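Local coordinates for protein probable glutathione S-transferase (Bordetella bronchiseptica RB50, PDB 3H1N) that probably conjugates glutathione to electrophilic substrates, at residues Phe36-Leu41 with Arg51-Gly56; Asp61-Arg66 with Phe72-Leu77; Ala119-Glu124 with Pro158-Tyr163; Leu188-Glu193 with Leu236-Gly241. One frame throughout, in Å; residues are numbered along the deposited sequence.

Interaction 1: residues Phe36-Leu41 with Arg51-Gly56; sequences FVRLAL and RAREPG
Arg38, among residues 36-41 of helix 34-43, reaches Arg53 in the short 3-10 segment after strand 48-50. The contact lies within the thioredoxin-like N-terminal domain expected of a glutathione S-transferase. Before Arg38, Phe36 and Val37 turn to other parts of the fold and pack on helix 87-97. The Arg38 chain leaves with CG anti to the backbone N (chi1 -161°). It then bends twice and presents one face of its guanidinium to Arg53 NH2. Arg53 arrives extended from the opposite direction. Its NH2 sits over the centre of the Arg38 group, 3.0 Å from Arg38 CZ. The two guanidinium planes are 41° apart. Water 1 lies at the edge of the Arg53 group and accepts from Arg53 NH2 at 2.9 Å. It also takes a weak bond from Arg38 NH1. Further along, Leu39 packs on helix 224-230. Salt bridges from Glu35 and Asp50 would probably offset the charge of Arg38. Arg234 O holds Arg53 NH1, and the shared water gives both donors an acceptor.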
loop_
_atom_site.group_PDB
_atom_site.type_symbol
_atom_site.label_atom_id
_atom_site.label_comp_id
_atom_site.label_asym_id
_atom_site.label_seq_id
_atom_site.Cartn_x
_atom_site.Cartn_y
_atom_site.Cartn_z
ATOM N N PHE B 36 2.758 -13.067 -4.591
ATOM C CA PHE B 36 3.797 -12.497 -3.726
ATOM C C PHE B 36 3.897 -13.279 -2.408
ATOM O O PHE B 36 4.995 -13.557 -1.904
ATOM C CB PHE B 36 3.552 -11.011 -3.465
ATOM C CG PHE B 36 3.655 -10.148 -4.698
ATOM C CD1 PHE B 36 4.901 -9.704 -5.158
ATOM C CD2 PHE B 36 2.506 -9.764 -5.393
ATOM C CE1 PHE B 36 4.994 -8.894 -6.291
ATOM C CE2 PHE B 36 2.590 -8.959 -6.541
ATOM C CZ PHE B 36 3.839 -8.528 -6.991
ATOM N N VAL B 37 2.749 -13.683 -1.885
ATOM C CA VAL B 37 2.704 -14.454 -0.642
ATOM C C VAL B 37 3.203 -15.881 -0.879
ATOM O O VAL B 37 4.017 -16.406 -0.095
ATOM C CB VAL B 37 1.287 -14.435 -0.017
ATOM C CG1 VAL B 37 1.242 -15.284 1.259
ATOM C CG2 VAL B 37 0.870 -13.016 0.280
ATOM N N ARG B 38 2.741 -16.479 -1.978
ATOM C CA ARG B 38 3.050 -17.858 -2.334
ATOM C C ARG B 38 4.558 -18.045 -2.532
ATOM O O ARG B 38 5.119 -19.053 -2.093
ATOM C CB ARG B 38 2.285 -18.236 -3.617
ATOM C CG ARG B 38 2.122 -19.714 -3.894
ATOM C CD ARG B 38 0.788 -20.019 -4.610
ATOM N NE ARG B 38 0.475 -18.974 -5.567
ATOM C CZ ARG B 38 -0.665 -18.286 -5.617
ATOM N NH1 ARG B 38 -0.799 -17.334 -6.526
ATOM N NH2 ARG B 38 -1.677 -18.574 -4.811
ATOM N N LEU B 39 5.216 -17.080 -3.184
ATOM C CA LEU B 39 6.677 -17.151 -3.354
ATOM C C LEU B 39 7.420 -17.189 -2.014
ATOM O O LEU B 39 8.326 -17.979 -1.824
ATOM C CB LEU B 39 7.200 -15.996 -4.227
ATOM C CG LEU B 39 6.931 -16.110 -5.731
ATOM C CD1 LEU B 39 7.155 -14.769 -6.405
ATOM C CD2 LEU B 39 7.799 -17.193 -6.378
ATOM N N ALA B 40 7.022 -16.331 -1.082
ATOM C CA ALA B 40 7.658 -16.299 0.230
ATOM C C ALA B 40 7.461 -17.586 1.030
ATOM O O ALA B 40 8.401 -18.065 1.671
ATOM C CB ALA B 40 7.155 -15.089 1.021
ATOM N N LEU B 41 6.244 -18.138 1.007
ATOM C CA LEU B 41 5.931 -19.358 1.761
ATOM C C LEU B 41 6.692 -20.518 1.156
ATOM O O LEU B 41 7.239 -21.364 1.877
ATOM C CB LEU B 41 4.432 -19.671 1.734
ATOM C CG LEU B 41 3.492 -18.676 2.420
ATOM C CD1 LEU B 41 2.039 -18.935 1.977
ATOM C CD2 LEU B 41 3.662 -18.761 3.946
ATOM N N ARG B 51 -6.000 -22.819 -0.293
ATOM C CA ARG B 51 -7.337 -23.350 -0.039
ATOM C C ARG B 51 -8.314 -23.196 -1.196
ATOM O O ARG B 51 -9.076 -24.117 -1.495
ATOM C CB ARG B 51 -7.923 -22.754 1.246
ATOM C CG ARG B 51 -7.378 -23.370 2.539
ATOM C CD ARG B 51 -7.643 -24.878 2.633
ATOM N NE ARG B 51 -7.398 -25.391 3.983
ATOM C CZ ARG B 51 -7.452 -26.673 4.342
ATOM N NH1 ARG B 51 -7.727 -27.625 3.450
ATOM N NH2 ARG B 51 -7.213 -27.011 5.606
ATOM N N ALA B 52 -8.263 -22.051 -1.865
ATOM C CA ALA B 52 -9.213 -21.737 -2.932
ATOM C C ALA B 52 -9.032 -22.587 -4.191
ATOM O O ALA B 52 -9.903 -22.599 -5.071
ATOM C CB ALA B 52 -9.171 -20.231 -3.262
ATOM N N ARG B 53 -7.917 -23.310 -4.268
ATOM C CA ARG B 53 -7.643 -24.190 -5.401
ATOM C C ARG B 53 -8.081 -25.630 -5.115
ATOM O O ARG B 53 -8.099 -26.475 -6.016
ATOM C CB ARG B 53 -6.155 -24.151 -5.765
ATOM C CG ARG B 53 -5.617 -22.742 -6.043
ATOM C CD ARG B 53 -4.204 -22.795 -6.568
ATOM N NE ARG B 53 -3.645 -21.478 -6.858
ATOM C CZ ARG B 53 -2.467 -21.296 -7.449
ATOM N NH1 ARG B 53 -1.730 -22.349 -7.805
ATOM N NH2 ARG B 53 -2.021 -20.075 -7.671
ATOM N N GLU B 54 -8.432 -25.906 -3.861
ATOM C CA GLU B 54 -8.825 -27.252 -3.447
ATOM C C GLU B 54 -10.308 -27.472 -3.751
ATOM O O GLU B 54 -11.117 -26.569 -3.524
ATOM C CB GLU B 54 -8.539 -27.464 -1.957
ATOM C CG GLU B 54 -7.085 -27.193 -1.557
ATOM C CD GLU B 54 -6.797 -27.519 -0.099
ATOM O OE1 GLU B 54 -7.749 -27.768 0.667
ATOM O OE2 GLU B 54 -5.611 -27.527 0.282
ATOM N N PRO B 55 -10.663 -28.664 -4.288
ATOM C CA PRO B 55 -12.050 -28.991 -4.640
ATOM C C PRO B 55 -13.009 -28.823 -3.470
ATOM O O PRO B 55 -12.735 -29.302 -2.367
ATOM C CB PRO B 55 -11.971 -30.468 -5.040
ATOM C CG PRO B 55 -10.586 -30.636 -5.550
ATOM C CD PRO B 55 -9.739 -29.750 -4.673
ATOM N N GLY B 56 -14.106 -28.112 -3.710
ATOM C CA GLY B 56 -15.169 -27.982 -2.720
ATOM C C GLY B 56 -15.053 -26.803 -1.770
ATOM O O GLY B 56 -16.002 -26.508 -1.045
HETATM O O HOH W 1 -3.606 -17.696 -7.479
#

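Interaction 2: residues Asp61-Arg66 with Phe72-Leu77; sequences DDMRRR and FAPPYL
Tyr76 points its ring from the start of strand 76-79 at helix 59-65, and Asp62 meets it at the ring edge. The carboxylate and ring planes are nearly coplanar, 8° apart. Tyr76 OH donates to Asp62 OD2 over 2.6 Å, on the anti side of that oxygen. Asp62 CG stands anti to the backbone N (chi1 -176°), which carries the carboxylate toward the hydroxyl. Arg66 approaches the same oxygen differently. Its NH1 meets the syn lone pair of Asp62 OD2 at 2.8 Å, with OD2 in the guanidinium plane. Arg66 CD lies obliquely 4.1 Å from Tyr76 CE2. Met63, a selenomethionine, lies beside the ring. Its CG is 3.5 Å from Tyr76 CE1, and its SE makes an oblique Met-aromatic contact. Beyond SE, Met63 CE meets Pro74 CG at 3.8 Å. The peptide bond from Pro74 to Pro75 is cis. A cis-proline just before this strand is a hallmark of the thioredoxin-like fold of glutathione S-transferases, and here too it probably lies by the glutathione site. Two donors grip one carboxylate oxygen, which fixes Asp62 and the phenol against each other. The nearby Arg66 charge would be expected to stabilise the anionic form of Asp62.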
loop_
_atom_site.group_PDB
_atom_site.type_symbol
_atom_site.label_atom_id
_atom_site.label_comp_id
_atom_site.label_asym_id
_atom_site.label_seq_id
_atom_site.Cartn_x
_atom_site.Cartn_y
_atom_site.Cartn_z
ATOM N N ASP B 61 -17.549 -17.685 0.667
ATOM C CA ASP B 61 -18.175 -18.167 1.903
ATOM C C ASP B 61 -17.241 -17.993 3.094
ATOM O O ASP B 61 -17.653 -17.490 4.150
ATOM C CB ASP B 61 -18.589 -19.642 1.798
ATOM C CG ASP B 61 -19.189 -20.182 3.101
ATOM O OD1 ASP B 61 -20.246 -19.671 3.531
ATOM O OD2 ASP B 61 -18.610 -21.120 3.694
ATOM N N ASP B 62 -15.992 -18.424 2.923
ATOM C CA ASP B 62 -15.016 -18.334 4.004
ATOM C C ASP B 62 -14.824 -16.898 4.475
ATOM O O ASP B 62 -14.733 -16.638 5.671
ATOM C CB ASP B 62 -13.665 -18.912 3.599
ATOM C CG ASP B 62 -12.682 -18.899 4.747
ATOM O OD1 ASP B 62 -12.721 -19.842 5.556
ATOM O OD2 ASP B 62 -11.900 -17.932 4.863
HETATM N N MSE B 63 -14.770 -15.973 3.526
HETATM C CA MSE B 63 -14.525 -14.578 3.842
HETATM C C MSE B 63 -15.680 -13.930 4.609
HETATM O O MSE B 63 -15.441 -13.059 5.444
HETATM C CB MSE B 63 -14.227 -13.799 2.570
HETATM C CG MSE B 63 -13.061 -12.845 2.706
HETATM SE SE MSE B 63 -12.688 -11.917 1.050
HETATM C CE MSE B 63 -13.265 -13.252 -0.230
ATOM N N ARG B 64 -16.911 -14.376 4.340
ATOM C CA ARG B 64 -18.115 -13.896 5.043
ATOM C C ARG B 64 -18.097 -14.132 6.547
ATOM O O ARG B 64 -18.632 -13.320 7.313
ATOM C CB ARG B 64 -19.370 -14.591 4.510
ATOM C CG ARG B 64 -19.739 -14.244 3.105
ATOM C CD ARG B 64 -21.062 -14.895 2.750
ATOM N NE ARG B 64 -21.104 -15.230 1.331
ATOM C CZ ARG B 64 -21.258 -16.456 0.846
ATOM N NH1 ARG B 64 -21.422 -17.489 1.663
ATOM N NH2 ARG B 64 -21.282 -16.644 -0.464
ATOM N N ARG B 65 -17.527 -15.264 6.954
ATOM C CA ARG B 65 -17.526 -15.667 8.361
ATOM C C ARG B 65 -16.422 -14.975 9.150
ATOM O O ARG B 65 -16.461 -14.937 10.379
ATOM C CB ARG B 65 -17.420 -17.192 8.505
ATOM C CG ARG B 65 -16.742 -17.888 7.340
ATOM C CD ARG B 65 -15.913 -19.076 7.783
ATOM N NE ARG B 65 -15.148 -18.776 8.985
ATOM C CZ ARG B 65 -14.074 -19.450 9.376
ATOM N NH1 ARG B 65 -13.447 -19.107 10.491
ATOM N NH2 ARG B 65 -13.620 -20.458 8.646
ATOM N N ARG B 66 -15.454 -14.420 8.430
ATOM C CA ARG B 66 -14.278 -13.785 9.008
ATOM C C ARG B 66 -14.651 -12.467 9.670
ATOM O O ARG B 66 -14.552 -11.415 9.041
ATOM C CB ARG B 66 -13.268 -13.533 7.892
ATOM C CG ARG B 66 -11.930 -14.127 8.165
ATOM C CD ARG B 66 -11.833 -15.558 7.663
ATOM N NE ARG B 66 -11.319 -16.388 8.741
ATOM C CZ ARG B 66 -10.898 -17.642 8.624
ATOM N NH1 ARG B 66 -10.897 -18.255 7.447
ATOM N NH2 ARG B 66 -10.465 -18.281 9.704
ATOM N N PHE B 72 -10.552 -6.977 3.664
ATOM C CA PHE B 72 -11.281 -6.193 2.660
ATOM C C PHE B 72 -11.426 -7.006 1.368
ATOM O O PHE B 72 -12.480 -7.002 0.719
ATOM C CB PHE B 72 -10.553 -4.882 2.372
ATOM C CG PHE B 72 -11.269 -3.983 1.393
ATOM C CD1 PHE B 72 -12.443 -3.324 1.759
ATOM C CD2 PHE B 72 -10.754 -3.773 0.121
ATOM C CE1 PHE B 72 -13.111 -2.475 0.860
ATOM C CE2 PHE B 72 -11.423 -2.921 -0.789
ATOM C CZ PHE B 72 -12.599 -2.262 -0.395
ATOM N N ALA B 73 -10.363 -7.710 1.022
ATOM C CA ALA B 73 -10.311 -8.487 -0.215
ATOM C C ALA B 73 -9.194 -9.495 -0.086
ATOM O O ALA B 73 -8.336 -9.349 0.780
ATOM C CB ALA B 73 -10.040 -7.572 -1.407
ATOM N N PRO B 74 -9.197 -10.524 -0.953
ATOM C CA PRO B 74 -8.071 -11.453 -1.045
ATOM C C PRO B 74 -6.831 -10.732 -1.567
ATOM O O PRO B 74 -6.961 -9.756 -2.301
ATOM C CB PRO B 74 -8.546 -12.479 -2.078
ATOM C CG PRO B 74 -10.019 -12.419 -2.053
ATOM C CD PRO B 74 -10.323 -10.953 -1.811
ATOM N N PRO B 75 -5.625 -11.219 -1.221
ATOM C CA PRO B 75 -5.352 -12.417 -0.417
ATOM C C PRO B 75 -5.469 -12.191 1.085
ATOM O O PRO B 75 -5.322 -11.067 1.568
ATOM C CB PRO B 75 -3.905 -12.740 -0.762
ATOM C CG PRO B 75 -3.282 -11.367 -1.034
ATOM C CD PRO B 75 -4.384 -10.597 -1.733
ATOM N N TYR B 76 -5.755 -13.271 1.805
ATOM C CA TYR B 76 -5.633 -13.287 3.254
ATOM C C TYR B 76 -5.045 -14.622 3.718
ATOM O O TYR B 76 -5.087 -15.642 2.999
ATOM C CB TYR B 76 -6.950 -12.908 3.968
ATOM C CG TYR B 76 -8.116 -13.833 3.684
ATOM C CD1 TYR B 76 -8.908 -13.658 2.545
ATOM C CD2 TYR B 76 -8.436 -14.864 4.560
ATOM C CE1 TYR B 76 -9.998 -14.513 2.275
ATOM C CE2 TYR B 76 -9.515 -15.725 4.310
ATOM C CZ TYR B 76 -10.290 -15.543 3.158
ATOM O OH TYR B 76 -11.338 -16.398 2.894
ATOM N N LEU B 77 -4.404 -14.580 4.857
ATOM C CA LEU B 77 -3.700 -15.683 5.443
ATOM C C LEU B 77 -4.249 -15.943 6.829
ATOM O O LEU B 77 -4.291 -15.090 7.648
ATOM C CB LEU B 77 -2.204 -15.387 5.527
ATOM C CG LEU B 77 -1.282 -16.546 5.872
ATOM C CD1 LEU B 77 -1.073 -17.418 4.736
ATOM C CD2 LEU B 77 -0.029 -16.158 6.484
#

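Interaction 3: residues Ala119-Glu124 with Pro158-Tyr163; sequences ADLTAE and PKFMQY
This is an apolar contact between two antiparallel helices of the all-helical part of the fold, built on Phe160 and Leu121. The short axes of 119-124 and 158-163 run 155° apart in direction and come within 11.0 Å. The Phe160 ring bridges this wide spacing. Leu121 CB lies over its centre, 3.8 Å from the centroid and 7° off the ring normal, a clear CH-pi contact. Leu121 CG is anti to the backbone N, and the branch slides past the ring in the opposite direction. Leu121 CD1 reaches Phe160 CD2 at 3.7 Å, while Leu121 CD2 touches Phe160 CB at 3.9 Å. Glu124 comes to the ring edge, where its OE2 is 3.8 Å from Phe160 CE2. The carboxylate is turned 77° from the ring plane. A salt bridge from Glu124 OE2 to Arg156 ties that group to helix 142-167. Asp120 CB adds an oblique touch at 4.1 Å from Phe160 CZ. Asp120 OD2 bonds to Gln86 of the second subunit. Phe160 stacks with Phe72 of that subunit, so it belongs both to this helix pair and to the dimer interface. Toward the interior, Leu121 packs on Val191 and Leu195 of helix 183-198.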
loop_
_atom_site.group_PDB
_atom_site.type_symbol
_atom_site.label_atom_id
_atom_site.label_comp_id
_atom_site.label_asym_id
_atom_site.label_seq_id
_atom_site.Cartn_x
_atom_site.Cartn_y
_atom_site.Cartn_z
ATOM N N ALA B 119 4.294 -2.929 -4.467
ATOM C CA ALA B 119 2.840 -3.004 -4.548
ATOM C C ALA B 119 2.280 -1.811 -5.355
ATOM O O ALA B 119 1.319 -1.994 -6.098
ATOM C CB ALA B 119 2.222 -3.026 -3.136
ATOM N N ASP B 120 2.879 -0.614 -5.209
ATOM C CA ASP B 120 2.490 0.543 -6.044
ATOM C C ASP B 120 2.676 0.255 -7.538
ATOM O O ASP B 120 1.757 0.481 -8.328
ATOM C CB ASP B 120 3.225 1.844 -5.636
ATOM C CG ASP B 120 2.844 2.329 -4.245
ATOM O OD1 ASP B 120 1.696 2.096 -3.815
ATOM O OD2 ASP B 120 3.688 2.962 -3.573
ATOM N N LEU B 121 3.838 -0.274 -7.918
ATOM C CA LEU B 121 4.131 -0.606 -9.308
ATOM C C LEU B 121 3.176 -1.675 -9.853
ATOM O O LEU B 121 2.671 -1.566 -10.985
ATOM C CB LEU B 121 5.593 -1.046 -9.450
ATOM C CG LEU B 121 6.067 -1.645 -10.793
ATOM C CD1 LEU B 121 5.761 -0.676 -11.958
ATOM C CD2 LEU B 121 7.559 -1.969 -10.737
ATOM N N THR B 122 2.927 -2.692 -9.028
ATOM C CA THR B 122 2.020 -3.788 -9.345
ATOM C C THR B 122 0.593 -3.268 -9.613
ATOM O O THR B 122 -0.028 -3.632 -10.604
ATOM C CB THR B 122 2.063 -4.862 -8.194
ATOM O OG1 THR B 122 3.378 -5.458 -8.143
ATOM C CG2 THR B 122 1.018 -5.949 -8.404
ATOM N N ALA B 123 0.082 -2.408 -8.737
ATOM C CA ALA B 123 -1.229 -1.808 -8.953
ATOM C C ALA B 123 -1.279 -0.963 -10.240
ATOM O O ALA B 123 -2.306 -0.953 -10.954
ATOM C CB ALA B 123 -1.648 -0.974 -7.742
ATOM N N GLU B 124 -0.178 -0.271 -10.537
ATOM C CA GLU B 124 -0.092 0.521 -11.770
ATOM C C GLU B 124 -0.086 -0.390 -12.991
ATOM O O GLU B 124 -0.684 -0.046 -14.011
ATOM C CB GLU B 124 1.113 1.479 -11.767
ATOM C CG GLU B 124 0.947 2.621 -10.773
ATOM C CD GLU B 124 1.949 3.773 -10.947
ATOM O OE1 GLU B 124 2.454 3.990 -12.067
ATOM O OE2 GLU B 124 2.189 4.502 -9.955
ATOM N N PRO B 158 10.286 3.324 -16.000
ATOM C CA PRO B 158 11.690 3.658 -15.706
ATOM C C PRO B 158 11.914 4.273 -14.312
ATOM O O PRO B 158 12.973 4.058 -13.720
ATOM C CB PRO B 158 12.080 4.665 -16.799
ATOM C CG PRO B 158 10.999 4.695 -17.768
ATOM C CD PRO B 158 9.820 3.904 -17.272
ATOM N N LYS B 159 10.951 5.023 -13.792
ATOM C CA LYS B 159 11.129 5.603 -12.462
ATOM C C LYS B 159 11.248 4.527 -11.362
ATOM O O LYS B 159 12.167 4.566 -10.541
ATOM C CB LYS B 159 10.021 6.596 -12.101
ATOM C CG LYS B 159 10.250 7.225 -10.746
ATOM C CD LYS B 159 9.217 8.295 -10.433
ATOM C CE LYS B 159 9.628 9.105 -9.210
ATOM N NZ LYS B 159 8.685 10.233 -9.020
ATOM N N PHE B 160 10.295 3.604 -11.334
ATOM C CA PHE B 160 10.351 2.460 -10.423
ATOM C C PHE B 160 11.601 1.610 -10.630
ATOM O O PHE B 160 12.245 1.232 -9.663
ATOM C CB PHE B 160 9.122 1.583 -10.605
ATOM C CG PHE B 160 7.884 2.132 -9.962
ATOM C CD1 PHE B 160 7.741 2.106 -8.571
ATOM C CD2 PHE B 160 6.853 2.637 -10.737
ATOM C CE1 PHE B 160 6.600 2.565 -7.966
ATOM C CE2 PHE B 160 5.687 3.136 -10.130
ATOM C CZ PHE B 160 5.563 3.105 -8.747
HETATM N N MSE B 161 11.939 1.299 -11.883
HETATM C CA MSE B 161 13.078 0.425 -12.133
HETATM C C MSE B 161 14.402 1.062 -11.703
HETATM O O MSE B 161 15.245 0.397 -11.074
HETATM C CB MSE B 161 13.104 -0.058 -13.592
HETATM C CG MSE B 161 11.974 -1.062 -13.864
HETATM SE SE MSE B 161 11.813 -1.579 -15.713
HETATM C CE MSE B 161 13.242 -2.869 -15.771
ATOM N N GLN B 162 14.577 2.342 -12.029
ATOM C CA GLN B 162 15.747 3.106 -11.572
ATOM C C GLN B 162 15.824 3.126 -10.050
ATOM O O GLN B 162 16.904 2.992 -9.475
ATOM C CB GLN B 162 15.727 4.546 -12.104
ATOM C CG GLN B 162 17.069 5.303 -11.942
ATOM C CD GLN B 162 18.188 4.727 -12.807
ATOM O OE1 GLN B 162 18.818 3.731 -12.455
ATOM N NE2 GLN B 162 18.435 5.357 -13.945
ATOM N N TYR B 163 14.674 3.287 -9.403
ATOM C CA TYR B 163 14.615 3.267 -7.944
ATOM C C TYR B 163 15.154 1.951 -7.388
ATOM O O TYR B 163 16.035 1.963 -6.519
ATOM C CB TYR B 163 13.201 3.569 -7.422
ATOM C CG TYR B 163 13.119 3.487 -5.919
ATOM C CD1 TYR B 163 13.639 4.510 -5.117
ATOM C CD2 TYR B 163 12.547 2.377 -5.294
ATOM C CE1 TYR B 163 13.590 4.432 -3.728
ATOM C CE2 TYR B 163 12.481 2.298 -3.901
ATOM C CZ TYR B 163 12.993 3.338 -3.133
ATOM O OH TYR B 163 12.940 3.236 -1.765
#

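Interaction 4: residues Leu188-Glu193 with Leu236-Gly241; sequences LYHVVE and LPFGDG
Residues 188-193 of helix 183-198 face an irregular segment, 236-241, which follows helix 224-230 near the end of the chain. The backbones stay apart, with the nearest CA atoms, those of Glu193 and Phe238, 9.4 Å from each other. Phe238 spans the gap. Its CG lies anti to the carbonyl carbon (chi1 -57°), and the ring projects toward the helix between His190 and Glu193. His190 meets it from the opposite direction. Its CE1 is 3.7 Å from Phe238 CE1, and the ring centroids are 5.5 Å apart. The planes differ by 32°, so the rings meet at a slant. On the Glu193 side, the backbone O is 3.7 Å from Phe238 CE2. Glu193 CB lies in the plane of the Phe238 ring at its edge, 4.0 Å from Phe238 CZ. The Glu193 chain then bends at chi2, and OE2 is hydrogen-bonded to His217 of helix 211-221. His197 adds another ring beside Phe238, and Phe36 of helix 34-43 meets His190 edge-to-face. One aromatic side chain from the tail segment is thus set among side chains of helix 183-198. The arrangement joins the C-terminal tail to a central helix of the helical domain of a glutathione S-transferase fold, where this helix also borders the thioredoxin-like N-terminal domain through His190.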
loop_
_atom_site.group_PDB
_atom_site.type_symbol
_atom_site.label_atom_id
_atom_site.label_comp_id
_atom_site.label_asym_id
_atom_site.label_seq_id
_atom_site.Cartn_x
_atom_site.Cartn_y
_atom_site.Cartn_z
ATOM N N LEU B 188 10.408 -8.466 -5.883
ATOM C CA LEU B 188 11.031 -7.653 -6.926
ATOM C C LEU B 188 11.259 -8.520 -8.159
ATOM O O LEU B 188 10.984 -8.104 -9.305
ATOM C CB LEU B 188 12.342 -7.011 -6.432
ATOM C CG LEU B 188 13.090 -6.054 -7.399
ATOM C CD1 LEU B 188 12.177 -4.926 -7.939
ATOM C CD2 LEU B 188 14.335 -5.467 -6.738
ATOM N N TYR B 189 11.724 -9.740 -7.925
ATOM C CA TYR B 189 11.844 -10.709 -9.009
ATOM C C TYR B 189 10.484 -10.878 -9.704
ATOM O O TYR B 189 10.400 -10.863 -10.945
ATOM C CB TYR B 189 12.395 -12.064 -8.499
ATOM C CG TYR B 189 11.836 -13.261 -9.241
ATOM C CD1 TYR B 189 12.472 -13.778 -10.376
ATOM C CD2 TYR B 189 10.664 -13.880 -8.805
ATOM C CE1 TYR B 189 11.934 -14.849 -11.055
ATOM C CE2 TYR B 189 10.121 -14.933 -9.482
ATOM C CZ TYR B 189 10.752 -15.419 -10.591
ATOM O OH TYR B 189 10.191 -16.482 -11.243
ATOM N N HIS B 190 9.416 -11.009 -8.909
ATOM C CA HIS B 190 8.113 -11.288 -9.493
ATOM C C HIS B 190 7.550 -10.123 -10.307
ATOM O O HIS B 190 6.986 -10.339 -11.385
ATOM C CB HIS B 190 7.078 -11.776 -8.462
ATOM C CG HIS B 190 5.772 -12.169 -9.090
ATOM N ND1 HIS B 190 5.648 -13.269 -9.911
ATOM C CD2 HIS B 190 4.554 -11.576 -9.070
ATOM C CE1 HIS B 190 4.402 -13.356 -10.346
ATOM N NE2 HIS B 190 3.715 -12.341 -9.843
ATOM N N VAL B 191 7.689 -8.901 -9.802
ATOM C CA VAL B 191 7.212 -7.741 -10.550
ATOM C C VAL B 191 7.982 -7.585 -11.892
ATOM O O VAL B 191 7.394 -7.206 -12.922
ATOM C CB VAL B 191 7.161 -6.446 -9.667
ATOM C CG1 VAL B 191 8.564 -5.824 -9.459
ATOM C CG2 VAL B 191 6.194 -5.444 -10.270
ATOM N N VAL B 192 9.269 -7.947 -11.904
ATOM C CA VAL B 192 10.038 -7.924 -13.151
ATOM C C VAL B 192 9.535 -9.024 -14.115
ATOM O O VAL B 192 9.421 -8.788 -15.332
ATOM C CB VAL B 192 11.579 -8.034 -12.901
ATOM C CG1 VAL B 192 12.335 -8.222 -14.207
ATOM C CG2 VAL B 192 12.097 -6.796 -12.158
ATOM N N GLU B 193 9.213 -10.206 -13.578
ATOM C CA GLU B 193 8.596 -11.259 -14.396
ATOM C C GLU B 193 7.308 -10.768 -15.025
ATOM O O GLU B 193 7.062 -11.023 -16.203
ATOM C CB GLU B 193 8.267 -12.520 -13.575
ATOM C CG GLU B 193 9.438 -13.427 -13.313
ATOM C CD GLU B 193 9.955 -14.074 -14.577
ATOM O OE1 GLU B 193 9.191 -14.795 -15.258
ATOM O OE2 GLU B 193 11.138 -13.858 -14.897
ATOM N N LEU B 236 1.128 -20.740 -11.563
ATOM C CA LEU B 236 0.229 -20.439 -12.673
ATOM C C LEU B 236 0.868 -19.403 -13.604
ATOM O O LEU B 236 1.486 -18.446 -13.123
ATOM C CB LEU B 236 -1.112 -19.909 -12.140
ATOM C CG LEU B 236 -1.939 -20.879 -11.283
ATOM C CD1 LEU B 236 -3.285 -20.257 -10.902
ATOM C CD2 LEU B 236 -2.159 -22.176 -12.005
ATOM N N PRO B 237 0.702 -19.567 -14.934
ATOM C CA PRO B 237 1.223 -18.544 -15.844
ATOM C C PRO B 237 0.369 -17.269 -15.789
ATOM O O PRO B 237 -0.785 -17.314 -15.337
ATOM C CB PRO B 237 1.105 -19.204 -17.213
ATOM C CG PRO B 237 -0.068 -20.119 -17.085
ATOM C CD PRO B 237 -0.090 -20.588 -15.643
ATOM N N PHE B 238 0.932 -16.145 -16.233
ATOM C CA PHE B 238 0.153 -14.915 -16.351
ATOM C C PHE B 238 -0.918 -15.131 -17.415
ATOM O O PHE B 238 -0.753 -15.951 -18.319
ATOM C CB PHE B 238 1.038 -13.730 -16.746
ATOM C CG PHE B 238 2.187 -13.473 -15.802
ATOM C CD1 PHE B 238 1.960 -12.904 -14.551
ATOM C CD2 PHE B 238 3.494 -13.792 -16.169
ATOM C CE1 PHE B 238 3.024 -12.655 -13.668
ATOM C CE2 PHE B 238 4.571 -13.543 -15.297
ATOM C CZ PHE B 238 4.327 -12.977 -14.044
ATOM N N GLY B 239 -2.024 -14.414 -17.286
ATOM C CA GLY B 239 -3.115 -14.501 -18.245
ATOM C C GLY B 239 -3.940 -13.238 -18.139
ATOM O O GLY B 239 -3.515 -12.174 -18.579
ATOM N N ASP B 240 -5.113 -13.350 -17.544
ATOM C CA ASP B 240 -5.975 -12.182 -17.402
ATOM C C ASP B 240 -6.083 -11.742 -15.957
ATOM O O ASP B 240 -7.174 -11.497 -15.435
ATOM C CB ASP B 240 -7.331 -12.432 -18.057
ATOM C CG ASP B 240 -7.205 -12.612 -19.550
ATOM O OD1 ASP B 240 -7.226 -11.601 -20.288
ATOM O OD2 ASP B 240 -7.031 -13.767 -19.982
ATOM N N GLY B 241 -4.919 -11.620 -15.329
ATOM C CA GLY B 241 -4.818 -11.109 -13.970
ATOM C C GLY B 241 -4.340 -9.677 -13.973
ATOM O O GLY B 241 -4.849 -8.847 -14.723
#

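In the fold
Interactions 1 and 2 lie in the thioredoxin-like N-terminal part of the fold, with centres 13 Å apart. Interaction 3 lies in the helical part, and interaction 4 joins the C-terminal tail to helix 183-198. Interaction 1 touches interactions 3 and 4: Phe36 CZ is 3.3 Å from Thr122 OG1, and Leu39 CD1 is 3.6 Å from His190 CB. Arg53 NH2 also packs on Leu236 CD1 at 3.5 Å. Val191 CG2 links interactions 3 and 4, 3.8 Å from Leu121 CD2. Interactions 2 and 3 are about 10 Å apart at their nearest atoms in one chain, but Phe72 stacks on Phe160 of the second subunit across the dimer. By family analogy, the cis-proline of interaction 2 probably lies by the glutathione site.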